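Long-range contacts in oligopeptide-binding protein oppA (Lactococcus lactis, PDB 3DRF), which captures oligopeptides in a voluminous cavity, closing like a Venus fly-trap, for uptake by the OppABCDF ABC transporter: residues A[303-308]-A[535-540]; A[337-342]-A[379-384]; A[359-364]-A[524-529]; A[371-376]-A[529-534]. One frame throughout, in Å; residues are numbered along the deposited sequence.

Contact 1: residues A[303-308]-A[535-540]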
loop_
_atom_site.group_PDB
_atom_site.type_symbol
_atom_site.label_atom_id
_atom_site.label_comp_id
_atom_site.label_asym_id
_atom_site.label_seq_id
_atom_site.Cartn_x
_atom_site.Cartn_y
_atom_site.Cartn_z
ATOM N N SER A 303 -6.493 7.555 -1.774
ATOM C CA SER A 303 -7.753 6.841 -1.482
ATOM C C SER A 303 -8.660 6.833 -2.726
ATOM O O SER A 303 -8.613 7.710 -3.497
ATOM C CB SER A 303 -8.489 7.354 -0.244
ATOM O OG SER A 303 -8.888 8.724 -0.457
ATOM N N LEU A 304 -9.474 5.798 -2.813
ATOM C CA LEU A 304 -10.277 5.545 -3.999
ATOM C C LEU A 304 -11.438 4.645 -3.672
ATOM O O LEU A 304 -11.415 3.884 -2.785
ATOM C CB LEU A 304 -9.421 4.969 -5.163
ATOM C CG LEU A 304 -8.981 3.518 -4.969
ATOM C CD1 LEU A 304 -8.389 3.066 -6.314
ATOM C CD2 LEU A 304 -7.915 3.352 -3.818
ATOM N N MET A 305 -12.482 4.854 -4.439
ATOM C CA MET A 305 -13.652 4.029 -4.351
ATOM C C MET A 305 -13.590 2.917 -5.435
ATOM O O MET A 305 -13.381 3.157 -6.590
ATOM C CB MET A 305 -14.883 4.939 -4.589
ATOM C CG MET A 305 -16.242 4.189 -4.481
ATOM S SD MET A 305 -17.678 5.332 -4.331
ATOM C CE MET A 305 -17.591 6.189 -5.943
ATOM N N TYR A 306 -13.791 1.684 -5.006
ATOM C CA TYR A 306 -13.769 0.493 -5.857
ATOM C C TYR A 306 -15.164 -0.017 -6.151
ATOM O O TYR A 306 -16.010 -0.016 -5.279
ATOM C CB TYR A 306 -13.072 -0.669 -5.112
ATOM C CG TYR A 306 -11.548 -0.565 -5.060
ATOM C CD1 TYR A 306 -10.732 -1.182 -6.042
ATOM C CD2 TYR A 306 -10.913 0.139 -4.067
ATOM C CE1 TYR A 306 -9.345 -1.120 -6.008
ATOM C CE2 TYR A 306 -9.515 0.196 -4.022
ATOM C CZ TYR A 306 -8.760 -0.429 -4.986
ATOM O OH TYR A 306 -7.387 -0.307 -4.911
ATOM N N TYR A 307 -15.333 -0.535 -7.363
ATOM C CA TYR A 307 -16.542 -1.294 -7.758
ATOM C C TYR A 307 -16.164 -2.776 -7.950
ATOM O O TYR A 307 -15.175 -3.077 -8.575
ATOM C CB TYR A 307 -17.088 -0.716 -9.050
ATOM C CG TYR A 307 -17.545 0.744 -8.955
ATOM C CD1 TYR A 307 -18.398 1.191 -7.933
ATOM C CD2 TYR A 307 -17.093 1.666 -9.894
ATOM C CE1 TYR A 307 -18.821 2.509 -7.879
ATOM C CE2 TYR A 307 -17.518 2.998 -9.870
ATOM C CZ TYR A 307 -18.380 3.388 -8.846
ATOM O OH TYR A 307 -18.833 4.673 -8.807
ATOM N N ASN A 308 -17.037 -3.662 -7.498
ATOM C CA ASN A 308 -16.775 -5.095 -7.592
ATOM C C ASN A 308 -17.318 -5.595 -8.929
ATOM O O ASN A 308 -18.506 -5.662 -9.143
ATOM C CB ASN A 308 -17.450 -5.803 -6.406
ATOM C CG ASN A 308 -17.020 -7.254 -6.277
ATOM O OD1 ASN A 308 -16.120 -7.702 -6.894
ATOM N ND2 ASN A 308 -17.709 -7.973 -5.421
ATOM N N TYR A 535 -13.773 2.154 -13.399
ATOM C CA TYR A 535 -13.732 0.936 -12.595
ATOM C C TYR A 535 -13.376 1.246 -11.142
ATOM O O TYR A 535 -13.774 0.528 -10.289
ATOM C CB TYR A 535 -12.696 -0.030 -13.178
ATOM C CG TYR A 535 -12.957 -0.493 -14.627
ATOM C CD1 TYR A 535 -14.227 -0.806 -15.096
ATOM C CD2 TYR A 535 -11.902 -0.631 -15.529
ATOM C CE1 TYR A 535 -14.420 -1.259 -16.404
ATOM C CE2 TYR A 535 -12.105 -1.078 -16.828
ATOM C CZ TYR A 535 -13.342 -1.401 -17.231
ATOM O OH TYR A 535 -13.611 -1.886 -18.505
ATOM N N VAL A 536 -12.640 2.346 -10.953
ATOM C CA VAL A 536 -12.392 2.915 -9.623
ATOM C C VAL A 536 -12.542 4.436 -9.787
ATOM O O VAL A 536 -12.403 4.949 -10.866
ATOM C CB VAL A 536 -10.976 2.544 -9.097
ATOM C CG1 VAL A 536 -10.833 1.004 -8.945
ATOM C CG2 VAL A 536 -9.876 3.123 -10.023
ATOM N N ILE A 537 -12.839 5.084 -8.684
ATOM C CA ILE A 537 -12.992 6.542 -8.658
ATOM C C ILE A 537 -11.984 7.104 -7.608
ATOM O O ILE A 537 -12.011 6.777 -6.481
ATOM C CB ILE A 537 -14.434 6.950 -8.213
ATOM C CG1 ILE A 537 -15.560 6.271 -9.062
ATOM C CG2 ILE A 537 -14.591 8.490 -8.216
ATOM C CD1 ILE A 537 -15.559 6.673 -10.564
ATOM N N PRO A 538 -11.106 8.010 -8.063
ATOM C CA PRO A 538 -10.127 8.589 -7.115
ATOM C C PRO A 538 -10.889 9.391 -6.053
ATOM O O PRO A 538 -11.818 10.067 -6.370
ATOM C CB PRO A 538 -9.288 9.539 -7.976
ATOM C CG PRO A 538 -9.502 9.049 -9.411
ATOM C CD PRO A 538 -10.917 8.544 -9.436
ATOM N N THR A 539 -10.457 9.345 -4.829
ATOM C CA THR A 539 -11.129 10.084 -3.720
ATOM C C THR A 539 -10.267 11.278 -3.243
ATOM O O THR A 539 -10.530 12.375 -3.559
ATOM C CB THR A 539 -11.544 9.098 -2.589
ATOM O OG1 THR A 539 -12.331 8.072 -3.195
ATOM C CG2 THR A 539 -12.394 9.844 -1.538
ATOM N N ASN A 540 -9.240 10.977 -2.466
ATOM C CA ASN A 540 -8.339 12.013 -1.881
ATOM C C ASN A 540 -6.819 11.807 -2.060
ATOM O O ASN A 540 -6.307 10.712 -2.109
ATOM C CB ASN A 540 -8.571 12.133 -0.376
ATOM C CG ASN A 540 -9.860 12.845 -0.022
ATOM O OD1 ASN A 540 -10.561 12.423 0.838
ATOM N ND2 ASN A 540 -10.111 13.866 -0.653
HETATM O O HOH W 1 -10.609 9.435 1.605
HETATM O O HOH W 2 -12.847 -2.043 -9.830
#

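Contact 2: residues A[337-342]-A[379-384]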
loop_
_atom_site.group_PDB
_atom_site.type_symbol
_atom_site.label_atom_id
_atom_site.label_comp_id
_atom_site.label_asym_id
_atom_site.label_seq_id
_atom_site.Cartn_x
_atom_site.Cartn_y
_atom_site.Cartn_z
ATOM N N GLY A 337 -19.907 8.073 -9.044
ATOM C CA GLY A 337 -18.759 8.969 -8.807
ATOM C C GLY A 337 -19.133 10.466 -8.778
ATOM O O GLY A 337 -18.786 11.147 -7.900
ATOM N N TYR A 338 -19.938 10.881 -9.760
ATOM C CA TYR A 338 -20.349 12.315 -9.815
ATOM C C TYR A 338 -21.255 12.739 -8.650
ATOM O O TYR A 338 -21.327 13.879 -8.331
ATOM C CB TYR A 338 -21.031 12.669 -11.157
ATOM C CG TYR A 338 -20.050 12.781 -12.312
ATOM C CD1 TYR A 338 -19.027 13.720 -12.287
ATOM C CD2 TYR A 338 -20.158 11.958 -13.430
ATOM C CE1 TYR A 338 -18.099 13.837 -13.348
ATOM C CE2 TYR A 338 -19.249 12.069 -14.496
ATOM C CZ TYR A 338 -18.229 13.012 -14.431
ATOM O OH TYR A 338 -17.354 13.104 -15.480
ATOM N N ALA A 339 -21.952 11.789 -8.071
ATOM C CA ALA A 339 -22.949 12.116 -6.990
ATOM C C ALA A 339 -22.267 12.383 -5.631
ATOM O O ALA A 339 -22.816 12.990 -4.787
ATOM C CB ALA A 339 -23.915 10.963 -6.840
ATOM N N ARG A 340 -21.055 11.864 -5.411
ATOM C CA ARG A 340 -20.393 12.131 -4.115
ATOM C C ARG A 340 -20.009 13.619 -3.989
ATOM O O ARG A 340 -19.780 14.294 -4.938
ATOM C CB ARG A 340 -19.095 11.271 -3.907
ATOM C CG ARG A 340 -19.383 9.751 -3.723
ATOM C CD ARG A 340 -18.153 9.036 -3.113
ATOM N NE ARG A 340 -16.975 9.187 -3.976
ATOM C CZ ARG A 340 -15.771 8.771 -3.611
ATOM N NH1 ARG A 340 -14.775 8.954 -4.413
ATOM N NH2 ARG A 340 -15.611 8.185 -2.439
ATOM N N ASN A 341 -19.982 14.052 -2.721
ATOM C CA ASN A 341 -19.557 15.378 -2.350
ATOM C C ASN A 341 -18.243 15.368 -1.552
ATOM O O ASN A 341 -18.188 15.791 -0.438
ATOM C CB ASN A 341 -20.678 16.080 -1.530
ATOM C CG ASN A 341 -21.098 15.301 -0.307
ATOM O OD1 ASN A 341 -20.925 14.157 -0.195
ATOM N ND2 ASN A 341 -21.685 16.016 0.637
ATOM N N VAL A 342 -17.183 14.908 -2.211
ATOM C CA VAL A 342 -15.917 14.692 -1.521
ATOM C C VAL A 342 -15.328 16.035 -1.025
ATOM O O VAL A 342 -14.805 16.095 0.032
ATOM C CB VAL A 342 -14.910 13.953 -2.453
ATOM C CG1 VAL A 342 -13.593 13.835 -1.801
ATOM C CG2 VAL A 342 -15.472 12.583 -2.815
ATOM N N GLN A 379 -18.695 17.682 -7.295
ATOM C CA GLN A 379 -20.002 17.028 -7.308
ATOM C C GLN A 379 -20.802 17.520 -8.533
ATOM O O GLN A 379 -20.770 18.672 -8.832
ATOM C CB GLN A 379 -20.783 17.321 -6.015
ATOM C CG GLN A 379 -22.099 16.490 -5.955
ATOM C CD GLN A 379 -22.903 16.742 -4.666
ATOM O OE1 GLN A 379 -23.476 15.861 -4.113
ATOM N NE2 GLN A 379 -22.946 17.961 -4.257
ATOM N N ASP A 380 -21.457 16.607 -9.220
ATOM C CA ASP A 380 -22.345 16.977 -10.348
ATOM C C ASP A 380 -23.561 16.043 -10.341
ATOM O O ASP A 380 -23.654 15.108 -11.073
ATOM C CB ASP A 380 -21.580 16.969 -11.679
ATOM C CG ASP A 380 -22.326 17.697 -12.781
ATOM O OD1 ASP A 380 -23.504 17.896 -12.625
ATOM O OD2 ASP A 380 -21.652 18.045 -13.724
ATOM N N LEU A 381 -24.528 16.393 -9.519
ATOM C CA LEU A 381 -25.761 15.611 -9.391
ATOM C C LEU A 381 -26.596 15.646 -10.687
ATOM O O LEU A 381 -27.149 14.701 -11.066
ATOM C CB LEU A 381 -26.622 16.113 -8.205
ATOM C CG LEU A 381 -25.980 15.834 -6.836
ATOM C CD1 LEU A 381 -26.749 16.678 -5.792
ATOM C CD2 LEU A 381 -26.127 14.368 -6.474
ATOM N N ASP A 382 -26.600 16.781 -11.370
ATOM C CA ASP A 382 -27.342 16.869 -12.619
ATOM C C ASP A 382 -26.766 15.909 -13.679
ATOM O O ASP A 382 -27.481 15.248 -14.355
ATOM C CB ASP A 382 -27.361 18.312 -13.200
ATOM C CG ASP A 382 -28.139 19.310 -12.352
ATOM O OD1 ASP A 382 -28.806 18.922 -11.446
ATOM O OD2 ASP A 382 -27.975 20.460 -12.642
ATOM N N LYS A 383 -25.441 15.886 -13.804
ATOM C CA LYS A 383 -24.794 14.950 -14.754
ATOM C C LYS A 383 -25.053 13.482 -14.404
ATOM O O LYS A 383 -25.311 12.707 -15.231
ATOM C CB LYS A 383 -23.279 15.235 -14.838
ATOM C CG LYS A 383 -22.542 14.345 -15.834
ATOM C CD LYS A 383 -21.123 14.877 -16.092
ATOM C CE LYS A 383 -20.512 14.084 -17.215
ATOM N NZ LYS A 383 -19.146 14.495 -17.620
ATOM N N ALA A 384 -24.967 13.163 -13.120
ATOM C CA ALA A 384 -25.255 11.825 -12.655
ATOM C C ALA A 384 -26.658 11.375 -13.025
ATOM O O ALA A 384 -26.821 10.351 -13.572
ATOM C CB ALA A 384 -25.056 11.761 -11.134
#

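Contact 3: residues A[359-364]-A[524-529]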
loop_
_atom_site.group_PDB
_atom_site.type_symbol
_atom_site.label_atom_id
_atom_site.label_comp_id
_atom_site.label_asym_id
_atom_site.label_seq_id
_atom_site.Cartn_x
_atom_site.Cartn_y
_atom_site.Cartn_z
ATOM N N SER A 359 -7.245 12.370 -10.018
ATOM C CA SER A 359 -6.677 11.152 -10.654
ATOM C C SER A 359 -6.014 10.268 -9.594
ATOM O O SER A 359 -6.004 10.581 -8.467
ATOM C CB SER A 359 -5.658 11.536 -11.736
ATOM O OG SER A 359 -4.398 11.714 -11.136
ATOM N N LEU A 360 -5.499 9.132 -10.047
ATOM C CA LEU A 360 -4.838 8.169 -9.169
ATOM C C LEU A 360 -3.351 8.423 -8.886
ATOM O O LEU A 360 -2.785 7.795 -8.075
ATOM C CB LEU A 360 -5.012 6.739 -9.733
ATOM C CG LEU A 360 -6.495 6.280 -9.902
ATOM C CD1 LEU A 360 -6.573 4.964 -10.716
ATOM C CD2 LEU A 360 -7.141 6.145 -8.514
ATOM N N ILE A 361 -2.786 9.398 -9.549
ATOM C CA ILE A 361 -1.346 9.714 -9.366
ATOM C C ILE A 361 -1.181 10.943 -8.444
ATOM O O ILE A 361 -1.572 12.019 -8.812
ATOM C CB ILE A 361 -0.641 9.982 -10.714
ATOM C CG1 ILE A 361 -0.802 8.779 -11.708
ATOM C CG2 ILE A 361 0.837 10.295 -10.451
ATOM C CD1 ILE A 361 -0.112 7.451 -11.242
ATOM N N PRO A 362 -0.592 10.783 -7.290
ATOM C CA PRO A 362 -0.609 11.877 -6.316
ATOM C C PRO A 362 0.482 12.949 -6.556
ATOM O O PRO A 362 1.393 12.706 -7.242
ATOM C CB PRO A 362 -0.388 11.171 -4.963
ATOM C CG PRO A 362 0.422 9.996 -5.299
ATOM C CD PRO A 362 -0.128 9.526 -6.671
ATOM N N PRO A 363 0.320 14.089 -5.915
ATOM C CA PRO A 363 1.204 15.265 -6.133
ATOM C C PRO A 363 2.664 15.037 -5.842
ATOM O O PRO A 363 3.458 15.644 -6.455
ATOM C CB PRO A 363 0.644 16.322 -5.136
ATOM C CG PRO A 363 -0.817 16.001 -4.990
ATOM C CD PRO A 363 -0.911 14.450 -5.138
ATOM N N ILE A 364 2.989 14.156 -4.916
ATOM C CA ILE A 364 4.405 13.848 -4.663
ATOM C C ILE A 364 5.170 13.443 -5.948
ATOM O O ILE A 364 6.306 13.727 -6.090
ATOM C CB ILE A 364 4.572 12.797 -3.534
ATOM C CG1 ILE A 364 6.066 12.709 -3.128
ATOM C CG2 ILE A 364 3.962 11.433 -3.927
ATOM C CD1 ILE A 364 6.275 12.111 -1.847
ATOM N N VAL A 524 -0.483 10.446 -18.468
ATOM C CA VAL A 524 -1.706 11.263 -18.648
ATOM C C VAL A 524 -2.837 10.380 -19.239
ATOM O O VAL A 524 -3.936 10.443 -18.808
ATOM C CB VAL A 524 -1.427 12.499 -19.555
ATOM C CG1 VAL A 524 -2.755 13.137 -20.021
ATOM C CG2 VAL A 524 -0.596 13.525 -18.801
ATOM N N LYS A 525 -2.509 9.626 -20.262
ATOM C CA LYS A 525 -3.508 8.739 -20.927
ATOM C C LYS A 525 -4.110 7.739 -19.942
ATOM O O LYS A 525 -5.285 7.587 -19.901
ATOM C CB LYS A 525 -2.917 8.068 -22.173
ATOM C CG LYS A 525 -3.973 7.197 -22.899
ATOM C CD LYS A 525 -3.381 6.533 -24.145
ATOM C CE LYS A 525 -4.435 5.890 -25.045
ATOM N NZ LYS A 525 -5.147 4.756 -24.348
ATOM N N TYR A 526 -3.255 7.113 -19.150
ATOM C CA TYR A 526 -3.683 6.220 -18.078
ATOM C C TYR A 526 -4.649 6.895 -17.086
ATOM O O TYR A 526 -5.648 6.349 -16.742
ATOM C CB TYR A 526 -2.430 5.760 -17.329
ATOM C CG TYR A 526 -2.721 5.001 -16.037
ATOM C CD1 TYR A 526 -3.379 3.764 -16.042
ATOM C CD2 TYR A 526 -2.331 5.528 -14.808
ATOM C CE1 TYR A 526 -3.622 3.088 -14.819
ATOM C CE2 TYR A 526 -2.577 4.867 -13.624
ATOM C CZ TYR A 526 -3.247 3.666 -13.642
ATOM O OH TYR A 526 -3.518 2.972 -12.454
ATOM N N GLN A 527 -4.285 8.082 -16.637
ATOM C CA GLN A 527 -5.147 8.820 -15.705
ATOM C C GLN A 527 -6.536 9.158 -16.320
ATOM O O GLN A 527 -7.535 8.985 -15.715
ATOM C CB GLN A 527 -4.453 10.110 -15.227
ATOM C CG GLN A 527 -3.211 9.859 -14.274
ATOM C CD GLN A 527 -2.378 11.142 -14.068
ATOM O OE1 GLN A 527 -2.747 12.006 -13.333
ATOM N NE2 GLN A 527 -1.277 11.201 -14.690
ATOM N N GLU A 528 -6.533 9.618 -17.560
ATOM C CA GLU A 528 -7.769 9.922 -18.269
ATOM C C GLU A 528 -8.572 8.648 -18.495
ATOM O O GLU A 528 -9.737 8.644 -18.281
ATOM C CB GLU A 528 -7.439 10.508 -19.660
ATOM C CG GLU A 528 -6.837 11.960 -19.682
ATOM C CD GLU A 528 -6.300 12.338 -21.055
ATOM O OE1 GLU A 528 -6.026 11.484 -21.889
ATOM O OE2 GLU A 528 -6.171 13.523 -21.225
ATOM N N ASP A 529 -7.921 7.568 -18.908
ATOM C CA ASP A 529 -8.651 6.337 -19.244
ATOM C C ASP A 529 -9.258 5.678 -17.979
ATOM O O ASP A 529 -10.338 5.201 -18.022
ATOM C CB ASP A 529 -7.757 5.308 -19.998
ATOM C CG ASP A 529 -7.406 5.756 -21.401
ATOM O OD1 ASP A 529 -7.996 6.677 -21.936
ATOM O OD2 ASP A 529 -6.502 5.112 -21.918
HETATM O O HOH W 3 -7.201 8.595 -12.853
#

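Contact 4: residues A[371-376]-A[529-534]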
loop_
_atom_site.group_PDB
_atom_site.type_symbol
_atom_site.label_atom_id
_atom_site.label_comp_id
_atom_site.label_asym_id
_atom_site.label_seq_id
_atom_site.Cartn_x
_atom_site.Cartn_y
_atom_site.Cartn_z
ATOM N N SER A 371 -2.723 19.256 -14.402
ATOM C CA SER A 371 -3.944 19.993 -14.139
ATOM C C SER A 371 -4.946 19.859 -15.298
ATOM O O SER A 371 -6.065 20.218 -15.145
ATOM C CB SER A 371 -3.611 21.455 -13.778
ATOM O OG SER A 371 -3.102 22.149 -14.889
ATOM N N SER A 372 -4.520 19.396 -16.435
ATOM C CA SER A 372 -5.387 18.997 -17.450
ATOM C C SER A 372 -6.395 17.946 -16.938
ATOM O O SER A 372 -7.471 17.990 -17.383
ATOM C CB SER A 372 -4.591 18.520 -18.710
ATOM O OG SER A 372 -4.143 17.124 -18.722
ATOM N N VAL A 373 -6.026 17.006 -16.074
ATOM C CA VAL A 373 -6.869 15.829 -15.894
ATOM C C VAL A 373 -8.021 16.143 -14.946
ATOM O O VAL A 373 -7.832 16.618 -13.857
ATOM C CB VAL A 373 -6.050 14.591 -15.402
ATOM C CG1 VAL A 373 -6.948 13.425 -15.077
ATOM C CG2 VAL A 373 -5.044 14.154 -16.509
ATOM N N LYS A 374 -9.214 15.880 -15.448
ATOM C CA LYS A 374 -10.454 16.091 -14.723
ATOM C C LYS A 374 -11.021 14.730 -14.321
ATOM O O LYS A 374 -11.118 13.818 -15.088
ATOM C CB LYS A 374 -11.473 16.792 -15.593
ATOM C CG LYS A 374 -10.997 18.075 -16.219
ATOM C CD LYS A 374 -10.467 19.082 -15.199
ATOM C CE LYS A 374 -9.973 20.395 -15.869
ATOM N NZ LYS A 374 -9.134 21.117 -14.932
ATOM N N GLY A 375 -11.401 14.673 -13.067
ATOM C CA GLY A 375 -11.991 13.492 -12.479
ATOM C C GLY A 375 -13.351 13.814 -11.857
ATOM O O GLY A 375 -14.147 14.492 -12.439
ATOM N N TYR A 376 -13.535 13.352 -10.644
ATOM C CA TYR A 376 -14.835 13.380 -9.928
ATOM C C TYR A 376 -14.705 14.271 -8.705
ATOM O O TYR A 376 -15.472 14.171 -7.780
ATOM C CB TYR A 376 -15.302 11.918 -9.566
ATOM C CG TYR A 376 -15.488 11.057 -10.811
ATOM C CD1 TYR A 376 -16.735 10.937 -11.452
ATOM C CD2 TYR A 376 -14.382 10.440 -11.412
ATOM C CE1 TYR A 376 -16.859 10.190 -12.614
ATOM C CE2 TYR A 376 -14.523 9.702 -12.554
ATOM C CZ TYR A 376 -15.751 9.592 -13.160
ATOM O OH TYR A 376 -15.920 8.886 -14.308
ATOM N N ASP A 529 -7.921 7.568 -18.908
ATOM C CA ASP A 529 -8.651 6.337 -19.244
ATOM C C ASP A 529 -9.258 5.678 -17.979
ATOM O O ASP A 529 -10.338 5.201 -18.022
ATOM C CB ASP A 529 -7.757 5.308 -19.998
ATOM C CG ASP A 529 -7.406 5.756 -21.401
ATOM O OD1 ASP A 529 -7.996 6.677 -21.936
ATOM O OD2 ASP A 529 -6.502 5.112 -21.918
ATOM N N MET A 530 -8.556 5.722 -16.874
ATOM C CA MET A 530 -9.072 5.146 -15.628
ATOM C C MET A 530 -10.294 5.957 -15.192
ATOM O O MET A 530 -11.219 5.413 -14.749
ATOM C CB MET A 530 -7.997 5.223 -14.535
ATOM C CG MET A 530 -6.909 4.080 -14.742
ATOM S SD MET A 530 -7.589 2.350 -14.407
ATOM C CE MET A 530 -7.337 2.231 -12.591
ATOM N N ASN A 531 -10.247 7.272 -15.332
ATOM C CA ASN A 531 -11.420 8.107 -14.942
ATOM C C ASN A 531 -12.645 7.838 -15.869
ATOM O O ASN A 531 -13.728 7.778 -15.420
ATOM C CB ASN A 531 -11.025 9.608 -14.967
ATOM C CG ASN A 531 -10.238 10.040 -13.733
ATOM O OD1 ASN A 531 -10.100 9.300 -12.782
ATOM N ND2 ASN A 531 -9.723 11.220 -13.776
ATOM N N LYS A 532 -12.422 7.650 -17.158
ATOM C CA LYS A 532 -13.536 7.391 -18.107
ATOM C C LYS A 532 -14.126 5.982 -17.928
ATOM O O LYS A 532 -15.291 5.850 -17.873
ATOM C CB LYS A 532 -13.077 7.606 -19.551
ATOM C CG LYS A 532 -14.272 7.435 -20.530
ATOM C CD LYS A 532 -13.852 7.802 -21.958
ATOM C CE LYS A 532 -15.127 7.779 -22.924
ATOM N NZ LYS A 532 -14.765 7.697 -24.423
ATOM N N LYS A 533 -13.265 4.975 -17.783
ATOM C CA LYS A 533 -13.735 3.614 -17.556
ATOM C C LYS A 533 -14.457 3.535 -16.194
ATOM O O LYS A 533 -15.395 2.820 -16.051
ATOM C CB LYS A 533 -12.547 2.631 -17.547
ATOM C CG LYS A 533 -11.824 2.402 -18.911
ATOM C CD LYS A 533 -12.484 1.431 -19.831
ATOM C CE LYS A 533 -11.673 1.222 -21.137
ATOM N NZ LYS A 533 -12.289 0.006 -21.936
ATOM N N ALA A 534 -13.914 4.235 -15.219
ATOM C CA ALA A 534 -14.550 4.388 -13.919
ATOM C C ALA A 534 -14.756 3.029 -13.227
ATOM O O ALA A 534 -15.695 2.816 -12.530
ATOM C CB ALA A 534 -15.905 5.156 -14.078
#

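Contact 1: residues A[303-308]-A[535-540]
An antiparallel pairing of strands 292-307 and 536-549 carries this contact, within a mixed sheet of the solute-binding fold. M305 and I537 form the hydrogen-bonded pair: M305 N reaches I537 O at 2.8 Å and I537 N returns to M305 O at 2.9 Å. At one end lies a classic beta bulge, T539 and N540 both facing S303. T539 N gives to S303 O at 2.8 Å, N540 N to S303 OG at 3.0 Å. With chi1 at 63°, S303 OG sits between its own N and carbonyl carbon, where it accepts that bond and meets a water, which donates to N540 OD1; N540 ND2 is held by D346. On one face V536 CG1 touches Y306 CD1 at 3.6 Å, with L304 CD1 against V536 CB. On the other, M305 bends to bring CE to I537 CG1 at 3.7 Å, and Y307 OH lies 3.7 Å from the same I537 CG1, the two side chains crossing obliquely. A serine at Y307 would probably leave I537 CG1 without its aromatic neighbour and a gap towards helix 330-339. Strand 468-474 flanks the other edge of 303-307; helices 330-339 and 516-533 cover the M305 and V536 faces.

Contact 2: residues A[337-342]-A[379-384]
Y338 and K383 make the side-chain centre of this contact, where the last turn of helix 330-339 meets the start of helix 381-390. Two polar bonds span it. D380 N gives a nearly straight bond to Y338 O (2.9 Å, 172° at the hydrogen), and K383 NZ gives to Y338 OH at 3.1 Å. Within its own segment D380 caps the new helix: OD1 accepts from K383 N at 3.0 Å, met from above the carboxylate plane.

The aromatic contact involves the same lysine. K383 has CG anti to its backbone N (chi1 -178°) and is extended from there on, which lays its methylenes across one face of the Y338 ring; CD stands 3.9 Å from the centroid in a CH-pi contact, offset toward the rim, and NZ continues to the hydroxyl. D380 CB lies alongside the ring, with the carboxylate plane turned 74° from it.

Among apolar groups, Y338 CB meets A384 CB at 4.1 Å and L381 CD2 leans on A339 CA. Separately, Q379 CG makes a close carbon-to-carbonyl contact with R340 O at 3.4 Å.

The lysine therefore spends its aliphatic length on the ring and its ammonium on the phenol oxygen. The D380 carboxylate, at the N-cap, is probably favoured by the helix start, while the K383 ammonium is led away along its extended chain to Y338 OH at the exposed rim.

Contact 3: residues A[359-364]-A[524-529]
The Y526 ring meets I361 at its edge, CD1 lying near the ring plane 4.3 Å from CE2, while L360 CD1 approaches the phenol OH at 4.0 Å with the two side chains crossing at about a right angle. That hydroxyl has its polar partner in Q481, which also binds L360 O. The other flat group is the Q527 amide. I361 CG1 lies 3.7 Å from Q527 CG and equally near CD, and S359 OG gives to OE1 at 2.8 Å, tilted 21° from the carbonyl plane. Q527 extends beyond CG, carrying its amide from the helix to the loop. S359 OG is also an acceptor, from I361 N at 3.2 Å, closing an ST turn. A water receives a weak bond from L360 N and gives one to Q527 O at 2.9 Å. A leucine in place of Q527 would probably leave the S359 hydroxyl without its acceptor and F368 O without its amide donor. S359 OG thus serves the amide oxygen, while the backbone carbonyls of F368 and F523 serve its NE2; the serine oxygen also shapes the loop, and Q527 ties two parts of that loop to helix 516-533.

Contact 4: residues A[371-376]-A[529-534]
N531 faces G375 with their CA atoms 5.9 Å apart, where an irregular loop passes the last turns of helix 516-533. G375 has phi/psi of -124°/-132°, and a CB built there would lie tight against N531 ND2, so the bare CA lets the amide come in close, at 3.5 Å. On the helix side the regular turns run through K533, whose N bonds D529 O, and A534 then leaves helical geometry with a positive phi (60°) before the strand beginning at V536.

N531 is the side chain that reaches into the loop. Its ND2 gives to K374 O at 3.2 Å, a bent bond arriving from above the carbonyl plane; the stronger partner of the same nitrogen is N358 O, so the amide joins two points of the loop. V373 CG1 touches ND2 at 3.8 Å from another side.

Y376 answers from the loop. Its ring is swung beside its own backbone N, toward the helix, so that OH gives to N531 O at 2.7 Å. That oxygen lies at the ring edge, in plane. A534 CB sits 3.7 Å from the same OH. N531 is thereby held at both its side chain and its carbonyl.

Elsewhere round the ring, Y376 packs on I537 and meets the Y338 ring with planes at about 45°. The contact lies where helix 516-533 gives way to strand 536-549, and the loop between strand 354-356 and helix 381-390 is fastened across that junction of the solute-binding fold.

How the contacts relate
Contact 1 is the buried strand pairing at the centre of the group, and contacts 2, 3 and 4 lie around it. Contacts 3 and 4 share D529 and helix 516-533, and both pin to it the long loop between strand 354-356 and helix 381-390; helix 516-533 leads, through A534 and Y535, into the second strand of contact 1. L360 packs on L304, V536 and P538, joining contact 3 to the sheet, while R340 bonds T539 to join contact 2. Backbone bonds dominate contact 1, whereas contacts 3 and 4 rely on buried side-chain amides and hydroxyls. Contact 2, farthest from the chain's centre and partly exposed, brings in a lysine and a helix-capping aspartate.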